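Local atomic coordinates of RagB/SusD domain protein (Flavobacterium johnsoniae, PDB entry 5J5U), a protein that binds chitin and, as a SusD homologue of a chitin utilization locus, probably helps capture chitin chains at the outer membrane. Residues A[328-333]-A[373-378]; A[279-284]-A[321-326]. All coordinates share one frame; numbering follows the deposited sequence.

Interaction 1: residues A[328-333]-A[373-378]; sequences RTTPFL and EVYGAA
Thr330 and Tyr375 mark the closest backbone approach of residues 328-333 to residues 373-378, with their CA atoms 6.2 Å apart and no direct hydrogen bond joining the two segments. The first is a loop that runs into a strand at Phe332; the second comprises the last residues of a 3-10 segment, 373-375, and the loop after it, with a bond from Gly376 N to Glu373 O.

Tyr375 carries most of the contact. Its chi1 of -66° sets CG anti to the carbonyl carbon, and the ring extends along the other segment from Thr330 to Leu333. The carbonyl O of Pro331 meets the edge of this ring near its plane, 3.2 Å from Tyr375 CE1. Pro331 CG instead packs 3.7 Å from Tyr375 CD1 from off the ring plane, the two side chains crossing obliquely. The same CG rests 3.4 Å from the carbonyl O of Val374 and more loosely against Val374 CG2, so the pyrrolidine ring packs against two consecutive residues, Val374 and Tyr375. Thr330 adds its methyl CG2 to the ring obliquely; its hydroxyl is engaged by Leu327 N. At the phenol end, Tyr375 OH lies 3.5 Å from Leu333 CB, and a water 2.5 Å from this OH accepts the Leu333 N-H, linking the tyrosine to the strand backbone.

The contact thus joins the loop following helix 357-371 to the entry of strand 332-335. That strand pairs antiparallel with 224-226 through Phe332 and Met226, and Phe332 packs on helix 31-45.

Interaction 2: residues A[279-284]-A[321-326]; sequences LATPKT and IQPYLK
A minimal antiparallel beta-sheet, formed by strands 280-281 and 320-321, brings Ala280 opposite Ile321 as a non-hydrogen-bonded pair with CA atoms 4.8 Å apart. Strand 280-281 follows directly on helix 276-279, and the partner strand soon gives way to a 3-10 segment at 323-325. The hydrogen bond across the two segments runs from Gln322 N to Leu279 O at 3.0 Å, nearly straight at 168°.

Two side chains pack against the same oxygen: Leu325 CD1 lies 3.6 Å and Gln322 CG 3.4 Å from Leu279 O. Leu279 and Leu325 cross at about a right angle and meet through CD2 and CD1, 4.2 Å apart. Ile321 and Leu279 both pack on Phe260 of strand 259-260, while Ala280 touches Ile265 of helix 262-270, so the small sheet is set against neighbouring elements of the fold.

On Thr281, chi1 of 66° places OG1 between the backbone N and the carbonyl carbon and turns CG2, beside the N, to the Gln322 backbone, 3.6 Å from Gln322 N. The Gln322 chain bends at chi2 (-81°), bringing its amide to the end of helix 276-279, where NE2 hydrogen-bonds Lys277 O; Ala280 O merely lies 3.6 Å from NE2. Tyr324 likewise reaches the helix end, its OH bonded to Met278 O, and Gln322 CB sits over one face of the tyrosine ring, 3.4 Å above the plane and offset toward the rim.

In the fold
Along the chain both segments of interaction 2 precede those of interaction 1, and the centres of the two contacts lie 13 Å apart on the same side of the protein's centre. A short connection joins them: residues 321-326 lead, through Leu327, into 328-333. The two contacts also touch in space. Thr330 OG1 probably hydrogen-bonds Tyr324 O at 2.7 Å, Leu325 packs on Tyr375, and Ala377 CB meets Tyr324 OH. Within this predominantly helical SusD-like fold, residues 321-326 therefore link the sheet of 280-281 and 320-321 to that of 224-226 and 332-335, while their Tyr324 and Leu325 pack on the loop between helices 357-371 and 382-391.

Interaction 1: residues A[328-333]-A[373-378]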
loop_
_atom_site.group_PDB
_atom_site.type_symbol
_atom_site.label_atom_id
_atom_site.label_comp_id
_atom_site.label_asym_id
_atom_site.label_seq_id
_atom_site.Cartn_x
_atom_site.Cartn_y
_atom_site.Cartn_z
ATOM N N ARG A 328 2.806 -6.627 17.949
ATOM C CA ARG A 328 1.499 -7.190 17.682
ATOM C C ARG A 328 0.414 -6.129 17.886
ATOM O O ARG A 328 -0.608 -6.154 17.205
ATOM C CB ARG A 328 1.286 -8.417 18.575
ATOM C CG ARG A 328 -0.126 -8.640 19.050
ATOM C CD ARG A 328 -0.266 -9.910 19.914
ATOM N NE ARG A 328 -1.677 -10.189 20.199
ATOM C CZ ARG A 328 -2.337 -9.747 21.272
ATOM N NH1 ARG A 328 -1.708 -9.038 22.205
ATOM N NH2 ARG A 328 -3.625 -10.038 21.433
ATOM N N THR A 329 0.689 -5.142 18.736
ATOM C CA THR A 329 -0.237 -4.026 18.987
ATOM C C THR A 329 0.013 -2.795 18.095
ATOM O O THR A 329 -0.593 -1.743 18.295
ATOM C CB THR A 329 -0.151 -3.538 20.435
ATOM O OG1 THR A 329 1.124 -2.917 20.616
ATOM C CG2 THR A 329 -0.282 -4.696 21.410
ATOM N N THR A 330 0.925 -2.907 17.141
ATOM C CA THR A 330 1.187 -1.794 16.244
ATOM C C THR A 330 -0.048 -1.547 15.350
ATOM O O THR A 330 -0.650 -2.478 14.834
ATOM C CB THR A 330 2.433 -2.048 15.374
ATOM O OG1 THR A 330 3.554 -2.356 16.214
ATOM C CG2 THR A 330 2.750 -0.830 14.521
ATOM N N PRO A 331 -0.483 -0.293 15.240
ATOM C CA PRO A 331 -1.641 -0.065 14.373
ATOM C C PRO A 331 -1.292 -0.220 12.894
ATOM O O PRO A 331 -0.136 -0.029 12.516
ATOM C CB PRO A 331 -2.036 1.374 14.694
ATOM C CG PRO A 331 -0.770 1.996 15.235
ATOM C CD PRO A 331 -0.075 0.914 15.977
ATOM N N PHE A 332 -2.279 -0.534 12.066
ATOM C CA PHE A 332 -2.044 -0.647 10.629
ATOM C C PHE A 332 -2.835 0.410 9.859
ATOM O O PHE A 332 -4.054 0.475 9.962
ATOM C CB PHE A 332 -2.415 -2.039 10.126
ATOM C CG PHE A 332 -1.969 -2.311 8.727
ATOM C CD1 PHE A 332 -2.762 -1.939 7.644
ATOM C CD2 PHE A 332 -0.758 -2.952 8.483
ATOM C CE1 PHE A 332 -2.346 -2.190 6.332
ATOM C CE2 PHE A 332 -0.343 -3.218 7.166
ATOM C CZ PHE A 332 -1.137 -2.839 6.093
ATOM N N LEU A 333 -2.112 1.219 9.086
ATOM C CA LEU A 333 -2.663 2.297 8.270
ATOM C C LEU A 333 -3.014 1.851 6.837
ATOM O O LEU A 333 -2.127 1.476 6.073
ATOM C CB LEU A 333 -1.655 3.460 8.216
ATOM C CG LEU A 333 -2.016 4.701 7.392
ATOM C CD1 LEU A 333 -3.262 5.355 7.931
ATOM C CD2 LEU A 333 -0.865 5.702 7.346
ATOM N N GLU A 373 3.103 9.239 14.388
ATOM C CA GLU A 373 2.918 9.376 15.824
ATOM C C GLU A 373 2.047 8.257 16.385
ATOM O O GLU A 373 2.298 7.735 17.470
ATOM C CB GLU A 373 2.306 10.735 16.141
ATOM C CG GLU A 373 3.218 11.907 15.795
ATOM C CD GLU A 373 2.562 13.247 16.056
ATOM O OE1 GLU A 373 1.510 13.281 16.735
ATOM O OE2 GLU A 373 3.079 14.264 15.555
ATOM N N VAL A 374 1.054 7.841 15.612
ATOM C CA VAL A 374 0.118 6.839 16.095
ATOM C C VAL A 374 0.827 5.502 16.315
ATOM O O VAL A 374 0.321 4.649 17.029
ATOM C CB VAL A 374 -1.069 6.671 15.128
ATOM C CG1 VAL A 374 -0.613 6.096 13.800
ATOM C CG2 VAL A 374 -2.153 5.814 15.761
ATOM N N TYR A 375 2.022 5.354 15.740
ATOM C CA TYR A 375 2.832 4.146 15.909
ATOM C C TYR A 375 3.571 4.163 17.242
ATOM O O TYR A 375 4.237 3.196 17.593
ATOM C CB TYR A 375 3.853 4.000 14.774
ATOM C CG TYR A 375 3.243 3.762 13.424
ATOM C CD1 TYR A 375 2.228 2.839 13.258
ATOM C CD2 TYR A 375 3.668 4.480 12.315
ATOM C CE1 TYR A 375 1.655 2.619 12.015
ATOM C CE2 TYR A 375 3.102 4.267 11.068
ATOM C CZ TYR A 375 2.091 3.335 10.929
ATOM O OH TYR A 375 1.515 3.116 9.698
ATOM N N GLY A 376 3.483 5.278 17.958
ATOM C CA GLY A 376 4.198 5.415 19.208
ATOM C C GLY A 376 5.510 6.165 19.050
ATOM O O GLY A 376 6.336 6.176 19.965
ATOM N N ALA A 377 5.702 6.805 17.898
ATOM C CA ALA A 377 6.915 7.593 17.673
ATOM C C ALA A 377 6.819 8.975 18.328
ATOM O O ALA A 377 5.754 9.595 18.369
ATOM C CB ALA A 377 7.197 7.732 16.184
ATOM N N ALA A 378 7.944 9.447 18.845
ATOM C CA ALA A 378 8.004 10.768 19.442
ATOM C C ALA A 378 7.678 11.788 18.376
ATOM O O ALA A 378 8.357 11.841 17.350
ATOM C CB ALA A 378 9.370 11.025 20.036
HETATM O O HOH W 1 0.917 0.763 9.108
#

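Interaction 2: residues A[279-284]-A[321-326]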
loop_
_atom_site.group_PDB
_atom_site.type_symbol
_atom_site.label_atom_id
_atom_site.label_comp_id
_atom_site.label_asym_id
_atom_site.label_seq_id
_atom_site.Cartn_x
_atom_site.Cartn_y
_atom_site.Cartn_z
ATOM N N LEU A 279 11.693 6.370 12.509
ATOM C CA LEU A 279 11.606 5.066 11.839
ATOM C C LEU A 279 12.785 4.144 12.171
ATOM O O LEU A 279 12.590 2.972 12.468
ATOM C CB LEU A 279 11.525 5.248 10.307
ATOM C CG LEU A 279 10.289 5.932 9.727
ATOM C CD1 LEU A 279 10.493 6.315 8.269
ATOM C CD2 LEU A 279 9.076 5.051 9.882
ATOM N N ALA A 280 14.006 4.674 12.100
ATOM C CA ALA A 280 15.215 3.853 12.208
ATOM C C ALA A 280 15.911 3.924 13.579
ATOM O O ALA A 280 16.002 4.982 14.200
ATOM C CB ALA A 280 16.194 4.250 11.131
ATOM N N THR A 281 16.438 2.791 14.023
ATOM C CA THR A 281 17.294 2.759 15.183
ATOM C C THR A 281 18.737 2.954 14.719
ATOM O O THR A 281 19.108 2.516 13.621
ATOM C CB THR A 281 17.182 1.442 15.931
ATOM O OG1 THR A 281 17.687 0.388 15.104
ATOM C CG2 THR A 281 15.739 1.163 16.323
ATOM N N PRO A 282 19.559 3.613 15.549
ATOM C CA PRO A 282 20.943 3.925 15.155
ATOM C C PRO A 282 21.832 2.685 15.078
ATOM O O PRO A 282 21.512 1.684 15.701
ATOM C CB PRO A 282 21.416 4.860 16.275
ATOM C CG PRO A 282 20.567 4.474 17.473
ATOM C CD PRO A 282 19.226 4.115 16.899
ATOM N N LYS A 283 22.923 2.742 14.317
ATOM C CA LYS A 283 23.914 1.664 14.337
ATOM C C LYS A 283 24.527 1.530 15.738
ATOM O O LYS A 283 24.672 2.528 16.454
ATOM C CB LYS A 283 25.022 1.928 13.314
ATOM C CG LYS A 283 24.559 2.035 11.878
ATOM C CD LYS A 283 25.584 2.809 11.033
ATOM C CE LYS A 283 26.996 2.247 11.171
ATOM N NZ LYS A 283 27.934 3.024 10.318
ATOM N N THR A 284 24.893 0.312 16.134
ATOM C CA THR A 284 25.575 0.124 17.413
ATOM C C THR A 284 27.014 -0.298 17.177
ATOM O O THR A 284 27.881 -0.080 18.019
ATOM C CB THR A 284 24.900 -0.925 18.296
ATOM O OG1 THR A 284 24.924 -2.198 17.634
ATOM C CG2 THR A 284 23.475 -0.520 18.612
ATOM N N ILE A 321 14.996 -1.205 12.914
ATOM C CA ILE A 321 13.651 -0.670 12.871
ATOM C C ILE A 321 13.163 -0.447 14.284
ATOM O O ILE A 321 13.315 -1.324 15.132
ATOM C CB ILE A 321 12.696 -1.607 12.112
ATOM C CG1 ILE A 321 13.125 -1.706 10.642
ATOM C CG2 ILE A 321 11.258 -1.119 12.247
ATOM C CD1 ILE A 321 12.462 -2.839 9.864
ATOM N N GLN A 322 12.597 0.732 14.531
ATOM C CA GLN A 322 12.122 1.071 15.867
ATOM C C GLN A 322 11.114 0.032 16.317
ATOM O O GLN A 322 10.227 -0.360 15.550
ATOM C CB GLN A 322 11.512 2.475 15.903
ATOM C CG GLN A 322 12.531 3.622 15.789
ATOM C CD GLN A 322 13.214 3.947 17.122
ATOM O OE1 GLN A 322 13.103 3.192 18.091
ATOM N NE2 GLN A 322 13.911 5.083 17.174
ATOM N N PRO A 323 11.269 -0.432 17.563
ATOM C CA PRO A 323 10.510 -1.552 18.148
ATOM C C PRO A 323 8.997 -1.343 18.123
ATOM O O PRO A 323 8.264 -2.310 17.930
ATOM C CB PRO A 323 11.017 -1.609 19.596
ATOM C CG PRO A 323 12.358 -0.896 19.565
ATOM C CD PRO A 323 12.278 0.125 18.484
ATOM N N TYR A 324 8.534 -0.108 18.297
ATOM C CA TYR A 324 7.092 0.145 18.379
ATOM C C TYR A 324 6.411 -0.111 17.019
ATOM O O TYR A 324 5.190 -0.336 16.936
ATOM C CB TYR A 324 6.819 1.579 18.889
ATOM C CG TYR A 324 7.680 2.682 18.264
ATOM C CD1 TYR A 324 8.824 3.153 18.907
ATOM C CD2 TYR A 324 7.332 3.268 17.054
ATOM C CE1 TYR A 324 9.603 4.155 18.353
ATOM C CE2 TYR A 324 8.108 4.286 16.487
ATOM C CZ TYR A 324 9.238 4.718 17.146
ATOM O OH TYR A 324 10.010 5.708 16.591
ATOM N N LEU A 325 7.215 -0.095 15.956
ATOM C CA LEU A 325 6.714 -0.391 14.614
ATOM C C LEU A 325 6.501 -1.890 14.378
ATOM O O LEU A 325 5.901 -2.270 13.389
ATOM C CB LEU A 325 7.665 0.165 13.556
ATOM C CG LEU A 325 7.950 1.655 13.638
ATOM C CD1 LEU A 325 9.144 2.051 12.750
ATOM C CD2 LEU A 325 6.699 2.417 13.261
ATOM N N LYS A 326 6.996 -2.743 15.273
ATOM C CA LYS A 326 7.012 -4.175 14.975
ATOM C C LYS A 326 6.237 -5.028 15.965
ATOM O O LYS A 326 6.437 -6.254 16.040
ATOM C CB LYS A 326 8.457 -4.676 14.889
ATOM C CG LYS A 326 9.224 -4.016 13.776
ATOM C CD LYS A 326 10.595 -4.623 13.628
ATOM C CE LYS A 326 11.413 -4.444 14.890
ATOM N NZ LYS A 326 12.800 -4.926 14.663
#